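Local structure of PBP5 (Haemophilus influenzae, 3A3J) at residues 256-261 and 286-291; 301-306 and 321-326; 157-162 and 224-229. The protein removes the terminal D-alanine from the peptide side chains of cell-wall precursors, as a D-alanyl-D-alanine carboxypeptidase. One frame throughout, in Å; residues are numbered along the deposited sequence.

In the fold
Contact 3 lies deep in the catalytic domain, close to the centre of the chain, where helix 151-164 rests on a strand of the main antiparallel sheet. No hydrogen bond crosses it; side chains of the strand pack on small residues and an isoleucine of the helix. Contacts 1 and 2 belong to the C-terminal domain, farther out and only partly buried, and both join antiparallel strands through backbone hydrogen bonds. There they differ: contact 1 pairs two strands with a bulge in the register, whereas contact 2 fastens an outermost strand to a larger sheet and adds charged side chains. These two also touch, because the Thr258 and Tyr324 hydroxyls probably share a hydrogen bond, while contact 3 touches neither.

Contact 1 (256-261 and 286-291); sequences FKTLEA and HFITIP
Lys257 lies across the ring of Phe287, its non-hydrogen-bonded partner. Lys257 CB starts 3.6 Å from Phe287 CE1. CG stands anti to the backbone N (chi1 -167°), which carries it over the ring, 4.2 Å from the Phe287 centroid and off-centre, in a CH-pi contact. Lys257 CG also lies 3.3 Å from His286 O. Past CD the chain bends at chi3, bringing CE back to the ring, 3.7 Å from Phe287 CZ, and NZ goes on to a long, weak ion pair with Asp285. A lysine suits this exposed place: its methylenes pack on part of the ring and its charged end can stay toward solvent. Behind these side chains the backbones form a two-stranded antiparallel sheet of the C-terminal domain, interrupted by a classic beta bulge: Thr258 and Leu259 both face His286. Thr258 N gives a 2.9 Å hydrogen bond to His286 O, whereas Leu259 N reaches the same oxygen only weakly. His286 N returns a bond to Leu259 O. Beyond the bulge, Phe256 and Ile288 exchange two regular bonds. The aliphatic Ile288 suits the buried face, its CG1 3.7 Å from both Phe256 CE2 and Thr258 CG2, and also touches Ala332.

Contact 2 (301-306 and 321-326); sequences RYELAD and KVVYAL
Lys321 meets Glu303 and Tyr302 where strand 318-326 pairs with the antiparallel strand 299-304, an outermost strand of the mixed sheet in the C-terminal domain. Its carbonyl O takes a weak hydrogen bond from Glu303 N and a CA-H...O contact from Tyr302 CA. The lysine side chain leads away from strand 299-304, and NZ is hydrogen-bonded to Asn335 OD1.

Val322 follows, on the sheet face that also carries Tyr302. The two side chains lie side by side, with Val322 CG2 4.0 Å from Tyr302 CE1, and the branched valine fits this buried position while the tyrosine ring spreads on toward Ile265 and Ser266 of strand 264-271.

Val323 makes the firmer of the hydrogen-bonded pairs, with Arg301. Val323 N gives a bond of 2.6 Å to Arg301 O, and Val323 O accepts one of 2.8 Å from Arg301 N, both in the carbonyl plane. Its side chain sits under a charged pair. Val323 CB lies 3.8 Å from the plane of the Arg301 guanidinium, over its centre, and CG1, anti to the backbone N (chi1 179°), covers the same face. The other methyl, Val323 CG2, comes 3.5 Å from Glu303 CG. Above the valine, Arg301 NE makes a salt bridge to Glu303 OE2, while NH2 has a second carboxylate partner in Asp330; with two acids as partners the guanidinium is probably restrained, its face resting on Val323.

Ala325, small enough to sit beside this group, brings its CB to the guanidinium's edge, 4.3 Å from Arg301 NH1.

Contact 3 (157-162 and 224-229); sequences IGAHII and RLISVV
Ile226 and Ala159 carry the apolar part of this contact between helix 151-164 and strand 224-232, whose short-segment axes approach to 9.7 Å at an angle of 143°. The working atom is Ile226 CD1. With CG1 anti to the carbonyl carbon (chi1 -70°) and CD1 extended beyond it, the isoleucine pushes its terminal methyl toward the helix. There Ile226 CD1 meets Ala159 CA and CB, each at 3.9 Å, and it also approaches Gly158 C at 4.4 Å. From the next turn Ile162 comes to meet it tip to tip, its CD1 4.0 Å from Ile226 CD1. Small residues at 158 and 159 let the helix come near, and the long isoleucines bridge the remaining gap.

The second kind of contact joins an aliphatic group to a charged one. Ile162 CG2, the branch anti to its backbone N, lies 4.0 Å above the plane of the Arg224 guanidinium, offset toward the rim and near NE. The arginine chain turns at chi3 (-71°) to present that face. NH1 has a salt bridge to Asp199 and a hydrogen bond to Ser216. An arginine is thus at home beside a buried isoleucine: its flat face accepts a methyl group while NH1 and NH2 are hydrogen-bonded elsewhere.

Gly158 lies about 8 Å from the side chain of Lys202, which probably binds substrate. The sheet is the five-stranded antiparallel one of the beta-lactamase-like domain, with the strand lying between 11-16 and 210-218. Helix 235-252 takes up the side chains of Leu225, Ser227 and Val229, which alternate with Arg224 and Ile226, facing helix 151-164; that helix packs through Ile157 and Ile161 on Met40 of helix 38-51, which carries the probable proton acceptor Lys39.

Contact 1 (256-261 and 286-291)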
ATOM      1  N   PHE A 256      -5.799  -5.145  16.475  1.00 40.04           N
ATOM      2  CA  PHE A 256      -4.977  -4.851  17.615  1.00 41.35           C
ATOM      3  C   PHE A 256      -3.624  -5.563  17.546  1.00 40.22           C
ATOM      4  O   PHE A 256      -3.438  -6.578  16.877  1.00 39.17           O
ATOM      5  CB  PHE A 256      -5.706  -5.099  18.958  1.00 41.75           C
ATOM      6  CG  PHE A 256      -5.807  -6.559  19.354  1.00 46.61           C
ATOM      7  CD1 PHE A 256      -4.967  -7.089  20.349  1.00 50.14           C
ATOM      8  CD2 PHE A 256      -6.750  -7.395  18.764  1.00 47.90           C
ATOM      9  CE1 PHE A 256      -5.056  -8.447  20.741  1.00 49.45           C
ATOM     10  CE2 PHE A 256      -6.841  -8.739  19.136  1.00 49.98           C
ATOM     11  CZ  PHE A 256      -5.979  -9.265  20.125  1.00 50.43           C
ATOM     12  N   LYS A 257      -2.693  -4.960  18.244  1.00 40.15           N
ATOM     13  CA  LYS A 257      -1.343  -5.420  18.272  1.00 40.87           C
ATOM     14  C   LYS A 257      -1.251  -6.623  19.219  1.00 40.85           C
ATOM     15  O   LYS A 257      -1.549  -6.506  20.399  1.00 41.21           O
ATOM     16  CB  LYS A 257      -0.474  -4.260  18.748  1.00 39.64           C
ATOM     17  CG  LYS A 257       0.990  -4.532  18.520  1.00 42.35           C
ATOM     18  CD  LYS A 257       1.840  -3.506  19.241  1.00 41.04           C
ATOM     19  CE  LYS A 257       2.271  -2.442  18.275  1.00 43.57           C
ATOM     20  NZ  LYS A 257       3.149  -1.409  18.878  1.00 41.95           N
ATOM     21  N   THR A 258      -0.879  -7.797  18.714  1.00 41.65           N
ATOM     22  CA  THR A 258      -0.641  -8.912  19.613  1.00 40.70           C
ATOM     23  C   THR A 258       0.809  -9.096  20.007  1.00 41.64           C
ATOM     24  O   THR A 258       1.088  -9.767  21.002  1.00 42.89           O
ATOM     25  CB  THR A 258      -1.096 -10.219  19.013  1.00 41.37           C
ATOM     26  OG1 THR A 258      -0.334 -10.457  17.839  1.00 38.52           O
ATOM     27  CG2 THR A 258      -2.592 -10.184  18.688  1.00 39.81           C
ATOM     28  N   LEU A 259       1.748  -8.558  19.235  1.00 41.81           N
ATOM     29  CA  LEU A 259       3.165  -8.597  19.631  1.00 41.59           C
ATOM     30  C   LEU A 259       3.875  -7.282  19.394  1.00 42.29           C
ATOM     31  O   LEU A 259       3.655  -6.617  18.368  1.00 42.91           O
ATOM     32  CB  LEU A 259       3.928  -9.717  18.914  1.00 41.23           C
ATOM     33  CG  LEU A 259       3.426 -11.159  19.065  1.00 39.36           C
ATOM     34  CD1 LEU A 259       3.896 -12.020  17.858  1.00 38.91           C
ATOM     35  CD2 LEU A 259       3.898 -11.741  20.404  1.00 37.52           C
ATOM     36  N   GLU A 260       4.730  -6.933  20.345  1.00 42.82           N
ATOM     37  CA  GLU A 260       5.578  -5.774  20.264  1.00 44.29           C
ATOM     38  C   GLU A 260       7.049  -6.162  20.051  1.00 44.90           C
ATOM     39  O   GLU A 260       7.610  -6.953  20.839  1.00 44.44           O
ATOM     40  CB  GLU A 260       5.435  -4.967  21.547  1.00 44.90           C
ATOM     41  CG  GLU A 260       6.420  -3.845  21.669  1.00 48.94           C
ATOM     42  CD  GLU A 260       6.348  -3.188  23.041  1.00 57.85           C
ATOM     43  OE1 GLU A 260       5.243  -3.137  23.611  1.00 62.60           O
ATOM     44  OE2 GLU A 260       7.386  -2.730  23.565  1.00 61.85           O
ATOM     45  N   ALA A 261       7.660  -5.569  19.009  1.00 44.62           N
ATOM     46  CA  ALA A 261       9.066  -5.792  18.598  1.00 44.41           C
ATOM     47  C   ALA A 261       9.998  -5.792  19.769  1.00 43.79           C
ATOM     48  O   ALA A 261       9.989  -4.852  20.561  1.00 44.62           O
ATOM     49  CB  ALA A 261       9.521  -4.698  17.592  1.00 44.31           C
ATOM     50  N   HIS A 286       3.225  -7.223  15.636  1.00 37.25           N
ATOM     51  CA  HIS A 286       2.296  -8.062  14.905  1.00 37.38           C
ATOM     52  C   HIS A 286       0.899  -7.587  15.261  1.00 37.89           C
ATOM     53  O   HIS A 286       0.701  -7.062  16.370  1.00 38.02           O
ATOM     54  CB  HIS A 286       2.400  -9.536  15.317  1.00 36.86           C
ATOM     55  CG  HIS A 286       1.639 -10.448  14.414  1.00 36.14           C
ATOM     56  ND1 HIS A 286       2.202 -11.034  13.298  1.00 37.77           N
ATOM     57  CD2 HIS A 286       0.346 -10.859  14.439  1.00 36.39           C
ATOM     58  CE1 HIS A 286       1.284 -11.755  12.663  1.00 35.10           C
ATOM     59  NE2 HIS A 286       0.145 -11.658  13.333  1.00 36.73           N
ATOM     60  N   PHE A 287      -0.056  -7.771  14.339  1.00 37.39           N
ATOM     61  CA  PHE A 287      -1.385  -7.149  14.476  1.00 37.25           C
ATOM     62  C   PHE A 287      -2.361  -8.126  13.946  1.00 37.86           C
ATOM     63  O   PHE A 287      -2.065  -8.831  12.989  1.00 38.34           O
ATOM     64  CB  PHE A 287      -1.552  -5.846  13.665  1.00 35.95           C
ATOM     65  CG  PHE A 287      -0.633  -4.723  14.095  1.00 35.21           C
ATOM     66  CD1 PHE A 287      -1.041  -3.797  15.047  1.00 31.39           C
ATOM     67  CD2 PHE A 287       0.604  -4.551  13.482  1.00 30.38           C
ATOM     68  CE1 PHE A 287      -0.230  -2.767  15.429  1.00 30.09           C
ATOM     69  CE2 PHE A 287       1.422  -3.529  13.878  1.00 33.18           C
ATOM     70  CZ  PHE A 287       1.019  -2.635  14.842  1.00 33.56           C
ATOM     71  N   ILE A 288      -3.532  -8.194  14.551  1.00 37.78           N
ATOM     72  CA  ILE A 288      -4.515  -9.067  13.963  1.00 40.01           C
ATOM     73  C   ILE A 288      -5.815  -8.311  13.800  1.00 40.44           C
ATOM     74  O   ILE A 288      -6.044  -7.282  14.437  1.00 41.30           O
ATOM     75  CB  ILE A 288      -4.688 -10.415  14.754  1.00 40.42           C
ATOM     76  CG1 ILE A 288      -5.303 -10.169  16.133  1.00 40.49           C
ATOM     77  CG2 ILE A 288      -3.349 -11.146  14.837  1.00 39.56           C
ATOM     78  CD1 ILE A 288      -6.042 -11.455  16.687  1.00 46.24           C
ATOM     79  N   THR A 289      -6.646  -8.801  12.916  1.00 41.01           N
ATOM     80  CA  THR A 289      -7.918  -8.190  12.708  1.00 42.67           C
ATOM     81  C   THR A 289      -9.034  -9.186  13.065  1.00 42.64           C
ATOM     82  O   THR A 289      -9.085 -10.282  12.533  1.00 42.32           O
ATOM     83  CB  THR A 289      -8.027  -7.729  11.221  1.00 43.32           C
ATOM     84  OG1 THR A 289      -6.983  -6.780  10.939  1.00 43.40           O
ATOM     85  CG2 THR A 289      -9.424  -7.130  10.921  1.00 42.87           C
ATOM     86  N   ILE A 290      -9.948  -8.769  13.935  1.00 44.02           N
ATOM     87  CA  ILE A 290     -11.029  -9.639  14.455  1.00 45.06           C
ATOM     88  C   ILE A 290     -12.383  -8.930  14.411  1.00 45.06           C
ATOM     89  O   ILE A 290     -12.415  -7.726  14.261  1.00 45.00           O
ATOM     90  CB  ILE A 290     -10.733  -9.961  15.930  1.00 45.31           C
ATOM     91  CG1 ILE A 290     -10.697  -8.643  16.738  1.00 46.77           C
ATOM     92  CG2 ILE A 290      -9.419 -10.763  16.036  1.00 44.12           C
ATOM     93  CD1 ILE A 290      -9.471  -8.453  17.642  1.00 47.61           C
ATOM     94  N   PRO A 291     -13.506  -9.669  14.558  1.00 45.93           N
ATOM     95  CA  PRO A 291     -14.776  -8.958  14.678  1.00 45.33           C
ATOM     96  C   PRO A 291     -14.672  -7.935  15.774  1.00 45.70           C
ATOM     97  O   PRO A 291     -13.981  -8.175  16.776  1.00 46.35           O
ATOM     98  CB  PRO A 291     -15.771 -10.068  15.009  1.00 45.69           C
ATOM     99  CG  PRO A 291     -15.220 -11.236  14.235  1.00 45.88           C
ATOM    100  CD  PRO A 291     -13.704 -11.129  14.417  1.00 46.17           C
TER

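Contact 2 (301-306 and 321-326)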
ATOM      1  N   ARG A 301      -1.860 -19.185  22.142  1.00 54.15           N
ATOM      2  CA  ARG A 301      -1.090 -20.288  22.666  1.00 54.86           C
ATOM      3  C   ARG A 301       0.145 -20.553  21.793  1.00 56.45           C
ATOM      4  O   ARG A 301       0.272 -19.986  20.678  1.00 56.28           O
ATOM      5  CB  ARG A 301      -1.956 -21.523  22.708  1.00 54.09           C
ATOM      6  CG  ARG A 301      -2.477 -21.877  21.371  1.00 52.38           C
ATOM      7  CD  ARG A 301      -3.107 -23.218  21.394  1.00 48.66           C
ATOM      8  NE  ARG A 301      -3.017 -23.803  20.081  1.00 48.29           N
ATOM      9  CZ  ARG A 301      -3.854 -23.497  19.111  1.00 49.59           C
ATOM     10  NH1 ARG A 301      -4.823 -22.625  19.347  1.00 52.52           N
ATOM     11  NH2 ARG A 301      -3.736 -24.060  17.928  1.00 51.13           N
ATOM     12  N   TYR A 302       1.030 -21.432  22.275  1.00 57.04           N
ATOM     13  CA  TYR A 302       2.261 -21.737  21.559  1.00 58.67           C
ATOM     14  C   TYR A 302       2.214 -23.080  20.866  1.00 59.49           C
ATOM     15  O   TYR A 302       1.376 -23.920  21.173  1.00 60.27           O
ATOM     16  CB  TYR A 302       3.492 -21.646  22.474  1.00 59.20           C
ATOM     17  CG  TYR A 302       3.634 -20.309  23.150  1.00 60.15           C
ATOM     18  CD1 TYR A 302       2.952 -19.214  22.675  1.00 62.34           C
ATOM     19  CD2 TYR A 302       4.464 -20.144  24.249  1.00 63.83           C
ATOM     20  CE1 TYR A 302       3.054 -17.985  23.267  1.00 64.24           C
ATOM     21  CE2 TYR A 302       4.581 -18.898  24.863  1.00 66.84           C
ATOM     22  CZ  TYR A 302       3.862 -17.821  24.353  1.00 66.73           C
ATOM     23  OH  TYR A 302       3.943 -16.568  24.922  1.00 69.15           O
ATOM     24  N   GLU A 303       3.094 -23.260  19.899  1.00 59.80           N
ATOM     25  CA  GLU A 303       3.253 -24.530  19.232  1.00 60.98           C
ATOM     26  C   GLU A 303       4.712 -24.524  18.976  1.00 60.89           C
ATOM     27  O   GLU A 303       5.138 -24.174  17.869  1.00 61.04           O
ATOM     28  CB  GLU A 303       2.547 -24.578  17.872  1.00 61.39           C
ATOM     29  CG  GLU A 303       1.130 -24.060  17.889  1.00 63.98           C
ATOM     30  CD  GLU A 303       0.156 -25.067  18.423  1.00 66.00           C
ATOM     31  OE1 GLU A 303       0.411 -26.259  18.175  1.00 69.16           O
ATOM     32  OE2 GLU A 303      -0.848 -24.676  19.071  1.00 65.89           O
ATOM     33  N   LEU A 304       5.495 -24.833  19.998  1.00 60.55           N
ATOM     34  CA  LEU A 304       6.894 -24.884  19.763  1.00 60.15           C
ATOM     35  C   LEU A 304       6.971 -25.862  18.632  1.00 59.98           C
ATOM     36  O   LEU A 304       6.074 -26.655  18.465  1.00 60.17           O
ATOM     37  CB  LEU A 304       7.625 -25.339  21.003  1.00 60.36           C
ATOM     38  CG  LEU A 304       7.460 -24.265  22.073  1.00 61.00           C
ATOM     39  CD1 LEU A 304       7.449 -22.902  21.392  1.00 59.34           C
ATOM     40  CD2 LEU A 304       6.182 -24.485  22.904  1.00 61.47           C
ATOM     41  N   ALA A 305       7.982 -25.750  17.787  1.00 60.43           N
ATOM     42  CA  ALA A 305       8.157 -26.735  16.748  1.00 60.00           C
ATOM     43  C   ALA A 305       8.616 -28.060  17.394  1.00 60.41           C
ATOM     44  O   ALA A 305       8.143 -29.122  17.022  1.00 61.27           O
ATOM     45  CB  ALA A 305       9.135 -26.246  15.706  1.00 59.53           C
ATOM     46  N   ASP A 306       9.513 -28.014  18.367  1.00 59.99           N
ATOM     47  CA  ASP A 306       9.868 -29.226  19.061  1.00 60.35           C
ATOM     48  C   ASP A 306       9.358 -29.203  20.488  1.00 59.93           C
ATOM     49  O   ASP A 306       8.990 -28.156  21.015  1.00 60.31           O
ATOM     50  CB  ASP A 306      11.375 -29.521  18.977  1.00 60.81           C
ATOM     51  CG  ASP A 306      11.810 -29.874  17.547  1.00 64.94           C
ATOM     52  OD1 ASP A 306      11.552 -29.055  16.638  1.00 68.41           O
ATOM     53  OD2 ASP A 306      12.373 -30.976  17.296  1.00 68.63           O
ATOM     54  N   LYS A 321       5.396 -20.902  16.990  1.00 48.89           N
ATOM     55  CA  LYS A 321       4.329 -20.044  16.536  1.00 50.04           C
ATOM     56  C   LYS A 321       3.443 -19.622  17.718  1.00 49.64           C
ATOM     57  O   LYS A 321       3.268 -20.381  18.672  1.00 49.84           O
ATOM     58  CB  LYS A 321       3.496 -20.847  15.544  1.00 50.61           C
ATOM     59  CG  LYS A 321       3.012 -20.057  14.338  1.00 55.00           C
ATOM     60  CD  LYS A 321       4.027 -19.991  13.200  1.00 58.23           C
ATOM     61  CE  LYS A 321       3.436 -19.223  12.010  1.00 57.74           C
ATOM     62  NZ  LYS A 321       4.232 -19.362  10.760  1.00 58.36           N
ATOM     63  N   VAL A 322       2.906 -18.411  17.685  1.00 48.89           N
ATOM     64  CA  VAL A 322       1.815 -18.076  18.582  1.00 48.45           C
ATOM     65  C   VAL A 322       0.551 -18.246  17.790  1.00 48.90           C
ATOM     66  O   VAL A 322       0.446 -17.753  16.670  1.00 49.41           O
ATOM     67  CB  VAL A 322       1.848 -16.641  19.109  1.00 47.43           C
ATOM     68  CG1 VAL A 322       0.774 -16.444  20.157  1.00 47.59           C
ATOM     69  CG2 VAL A 322       3.166 -16.318  19.685  1.00 47.14           C
ATOM     70  N   VAL A 323      -0.412 -18.969  18.337  1.00 48.98           N
ATOM     71  CA  VAL A 323      -1.634 -19.198  17.599  1.00 49.06           C
ATOM     72  C   VAL A 323      -2.786 -18.551  18.332  1.00 49.57           C
ATOM     73  O   VAL A 323      -2.909 -18.721  19.546  1.00 49.54           O
ATOM     74  CB  VAL A 323      -1.912 -20.678  17.424  1.00 49.42           C
ATOM     75  CG1 VAL A 323      -3.208 -20.819  16.679  1.00 50.62           C
ATOM     76  CG2 VAL A 323      -0.761 -21.370  16.669  1.00 46.76           C
ATOM     77  N   TYR A 324      -3.603 -17.787  17.597  1.00 49.75           N
ATOM     78  CA  TYR A 324      -4.718 -16.995  18.162  1.00 50.20           C
ATOM     79  C   TYR A 324      -6.088 -17.640  17.856  1.00 51.57           C
ATOM     80  O   TYR A 324      -6.409 -17.939  16.699  1.00 51.84           O
ATOM     81  CB  TYR A 324      -4.687 -15.538  17.651  1.00 49.45           C
ATOM     82  CG  TYR A 324      -3.387 -14.829  17.962  1.00 46.43           C
ATOM     83  CD1 TYR A 324      -3.192 -14.194  19.181  1.00 41.32           C
ATOM     84  CD2 TYR A 324      -2.330 -14.835  17.037  1.00 46.39           C
ATOM     85  CE1 TYR A 324      -1.995 -13.581  19.484  1.00 38.89           C
ATOM     86  CE2 TYR A 324      -1.114 -14.202  17.325  1.00 41.86           C
ATOM     87  CZ  TYR A 324      -0.954 -13.587  18.544  1.00 41.57           C
ATOM     88  OH  TYR A 324       0.267 -12.991  18.827  1.00 37.84           O
ATOM     89  N   ALA A 325      -6.889 -17.890  18.889  1.00 52.81           N
ATOM     90  CA  ALA A 325      -8.149 -18.558  18.650  1.00 53.57           C
ATOM     91  C   ALA A 325      -9.215 -17.643  19.163  1.00 54.49           C
ATOM     92  O   ALA A 325      -8.984 -16.865  20.085  1.00 54.30           O
ATOM     93  CB  ALA A 325      -8.211 -19.909  19.350  1.00 53.58           C
ATOM     94  N   LEU A 326     -10.363 -17.710  18.499  1.00 55.84           N
ATOM     95  CA  LEU A 326     -11.567 -16.996  18.885  1.00 56.92           C
ATOM     96  C   LEU A 326     -12.668 -18.034  18.748  1.00 58.06           C
ATOM     97  O   LEU A 326     -12.739 -18.755  17.719  1.00 57.93           O
ATOM     98  CB  LEU A 326     -11.834 -15.829  17.933  1.00 56.59           C
ATOM     99  CG  LEU A 326     -12.944 -14.873  18.363  1.00 57.87           C
ATOM    100  CD1 LEU A 326     -12.780 -14.443  19.798  1.00 57.61           C
ATOM    101  CD2 LEU A 326     -13.063 -13.646  17.426  1.00 59.30           C
TER

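Contact 3 (157-162 and 224-229)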
ATOM      1  N   ILE A 157       0.522  -2.261  -3.160  1.00 22.29           N
ATOM      2  CA  ILE A 157       1.357  -1.072  -3.587  1.00 22.48           C
ATOM      3  C   ILE A 157       1.010   0.107  -2.743  1.00 21.26           C
ATOM      4  O   ILE A 157       1.885   0.839  -2.253  1.00 21.85           O
ATOM      5  CB  ILE A 157       1.178  -0.684  -5.150  1.00 24.08           C
ATOM      6  CG1 ILE A 157       1.692  -1.834  -6.021  1.00 25.43           C
ATOM      7  CG2 ILE A 157       1.853   0.646  -5.426  1.00 23.96           C
ATOM      8  CD1 ILE A 157       1.221  -1.904  -7.485  1.00 27.28           C
ATOM      9  N   GLY A 158      -0.279   0.308  -2.495  1.00 23.12           N
ATOM     10  CA  GLY A 158      -0.625   1.559  -1.702  1.00 22.64           C
ATOM     11  C   GLY A 158      -0.113   1.349  -0.276  1.00 23.62           C
ATOM     12  O   GLY A 158       0.362   2.276   0.375  1.00 24.01           O
ATOM     13  N   ALA A 159      -0.150   0.126   0.249  1.00 23.16           N
ATOM     14  CA  ALA A 159       0.402   0.001   1.676  1.00 23.72           C
ATOM     15  C   ALA A 159       1.870   0.346   1.777  1.00 22.77           C
ATOM     16  O   ALA A 159       2.371   0.928   2.785  1.00 23.33           O
ATOM     17  CB  ALA A 159       0.161  -1.438   2.210  1.00 22.62           C
ATOM     18  N   HIS A 160       2.609   0.005   0.706  1.00 24.72           N
ATOM     19  CA  HIS A 160       4.072   0.293   0.673  1.00 22.51           C
ATOM     20  C   HIS A 160       4.328   1.757   0.581  1.00 23.29           C
ATOM     21  O   HIS A 160       5.248   2.269   1.191  1.00 23.03           O
ATOM     22  CB  HIS A 160       4.729  -0.382  -0.533  1.00 23.59           C
ATOM     23  CG  HIS A 160       5.210  -1.774  -0.238  1.00 21.50           C
ATOM     24  ND1 HIS A 160       6.274  -2.019   0.605  1.00 23.95           N
ATOM     25  CD2 HIS A 160       4.745  -2.986  -0.625  1.00 23.47           C
ATOM     26  CE1 HIS A 160       6.486  -3.330   0.673  1.00 21.63           C
ATOM     27  NE2 HIS A 160       5.546  -3.948  -0.035  1.00 22.72           N
ATOM     28  N   ILE A 161       3.533   2.471  -0.228  1.00 23.54           N
ATOM     29  CA  ILE A 161       3.654   3.932  -0.154  1.00 23.54           C
ATOM     30  C   ILE A 161       3.380   4.476   1.239  1.00 23.33           C
ATOM     31  O   ILE A 161       4.121   5.324   1.772  1.00 24.51           O
ATOM     32  CB  ILE A 161       2.599   4.637  -1.155  1.00 24.05           C
ATOM     33  CG1 ILE A 161       2.913   4.269  -2.648  1.00 23.55           C
ATOM     34  CG2 ILE A 161       2.583   6.136  -0.915  1.00 21.07           C
ATOM     35  CD1 ILE A 161       1.706   4.289  -3.579  1.00 26.07           C
ATOM     36  N   ILE A 162       2.256   4.078   1.823  1.00 24.27           N
ATOM     37  CA  ILE A 162       1.955   4.591   3.153  1.00 24.98           C
ATOM     38  C   ILE A 162       3.048   4.189   4.143  1.00 25.65           C
ATOM     39  O   ILE A 162       3.520   4.983   4.949  1.00 24.82           O
ATOM     40  CB  ILE A 162       0.567   4.053   3.636  1.00 26.29           C
ATOM     41  CG1 ILE A 162      -0.527   4.633   2.684  1.00 27.90           C
ATOM     42  CG2 ILE A 162       0.356   4.403   5.156  1.00 24.78           C
ATOM     43  CD1 ILE A 162      -1.844   3.858   2.678  1.00 32.53           C
ATOM     44  N   ARG A 224      -6.289   1.497  10.310  1.00 33.81           N
ATOM     45  CA  ARG A 224      -6.159   1.988   8.926  1.00 31.83           C
ATOM     46  C   ARG A 224      -6.622   0.956   7.954  1.00 29.90           C
ATOM     47  O   ARG A 224      -6.176  -0.173   8.000  1.00 29.87           O
ATOM     48  CB  ARG A 224      -4.740   2.472   8.549  1.00 31.16           C
ATOM     49  CG  ARG A 224      -4.729   3.001   7.040  1.00 32.26           C
ATOM     50  CD  ARG A 224      -3.396   3.522   6.622  1.00 28.35           C
ATOM     51  NE  ARG A 224      -3.064   4.789   7.263  1.00 29.86           N
ATOM     52  CZ  ARG A 224      -3.379   5.958   6.741  1.00 31.36           C
ATOM     53  NH1 ARG A 224      -4.125   5.976   5.640  1.00 30.16           N
ATOM     54  NH2 ARG A 224      -3.049   7.082   7.347  1.00 33.79           N
ATOM     55  N   LEU A 225      -7.523   1.344   7.071  1.00 29.09           N
ATOM     56  CA  LEU A 225      -7.934   0.457   5.990  1.00 27.64           C
ATOM     57  C   LEU A 225      -7.567   1.002   4.597  1.00 26.54           C
ATOM     58  O   LEU A 225      -7.386   2.202   4.414  1.00 25.42           O
ATOM     59  CB  LEU A 225      -9.452   0.252   6.024  1.00 27.77           C
ATOM     60  CG  LEU A 225     -10.123  -0.307   7.326  1.00 29.96           C
ATOM     61  CD1 LEU A 225     -11.719  -0.390   7.205  1.00 28.79           C
ATOM     62  CD2 LEU A 225      -9.507  -1.664   7.720  1.00 23.64           C
ATOM     63  N   ILE A 226      -7.531   0.105   3.618  1.00 25.02           N
ATOM     64  CA  ILE A 226      -7.251   0.490   2.293  1.00 25.46           C
ATOM     65  C   ILE A 226      -8.253  -0.240   1.491  1.00 26.66           C
ATOM     66  O   ILE A 226      -8.371  -1.484   1.687  1.00 26.65           O
ATOM     67  CB  ILE A 226      -5.814  -0.007   1.891  1.00 25.44           C
ATOM     68  CG1 ILE A 226      -4.791   0.794   2.671  1.00 22.98           C
ATOM     69  CG2 ILE A 226      -5.606   0.106   0.362  1.00 24.68           C
ATOM     70  CD1 ILE A 226      -3.365   0.185   2.475  1.00 31.51           C
ATOM     71  N   SER A 227      -8.989   0.468   0.607  1.00 25.81           N
ATOM     72  CA  SER A 227      -9.894  -0.221  -0.319  1.00 25.39           C
ATOM     73  C   SER A 227      -9.452  -0.034  -1.748  1.00 26.18           C
ATOM     74  O   SER A 227      -8.819   0.986  -2.043  1.00 26.90           O
ATOM     75  CB  SER A 227     -11.306   0.387  -0.195  1.00 26.97           C
ATOM     76  OG  SER A 227     -11.310   1.862  -0.284  1.00 25.97           O
ATOM     77  N   VAL A 228      -9.873  -0.944  -2.639  1.00 25.15           N
ATOM     78  CA  VAL A 228      -9.614  -0.810  -4.019  1.00 25.72           C
ATOM     79  C   VAL A 228     -10.866  -1.285  -4.730  1.00 26.01           C
ATOM     80  O   VAL A 228     -11.333  -2.358  -4.453  1.00 27.17           O
ATOM     81  CB  VAL A 228      -8.350  -1.687  -4.521  1.00 26.16           C
ATOM     82  CG1 VAL A 228      -8.088  -1.447  -5.983  1.00 25.39           C
ATOM     83  CG2 VAL A 228      -7.091  -1.382  -3.682  1.00 24.30           C
ATOM     84  N   VAL A 229     -11.404  -0.477  -5.645  1.00 23.80           N
ATOM     85  CA  VAL A 229     -12.472  -0.923  -6.511  1.00 23.85           C
ATOM     86  C   VAL A 229     -12.065  -0.702  -7.988  1.00 25.24           C
ATOM     87  O   VAL A 229     -11.451   0.318  -8.336  1.00 24.24           O
ATOM     88  CB  VAL A 229     -13.828  -0.144  -6.185  1.00 23.33           C
ATOM     89  CG1 VAL A 229     -14.173  -0.317  -4.700  1.00 24.31           C
ATOM     90  CG2 VAL A 229     -13.690   1.389  -6.485  1.00 23.24           C
TER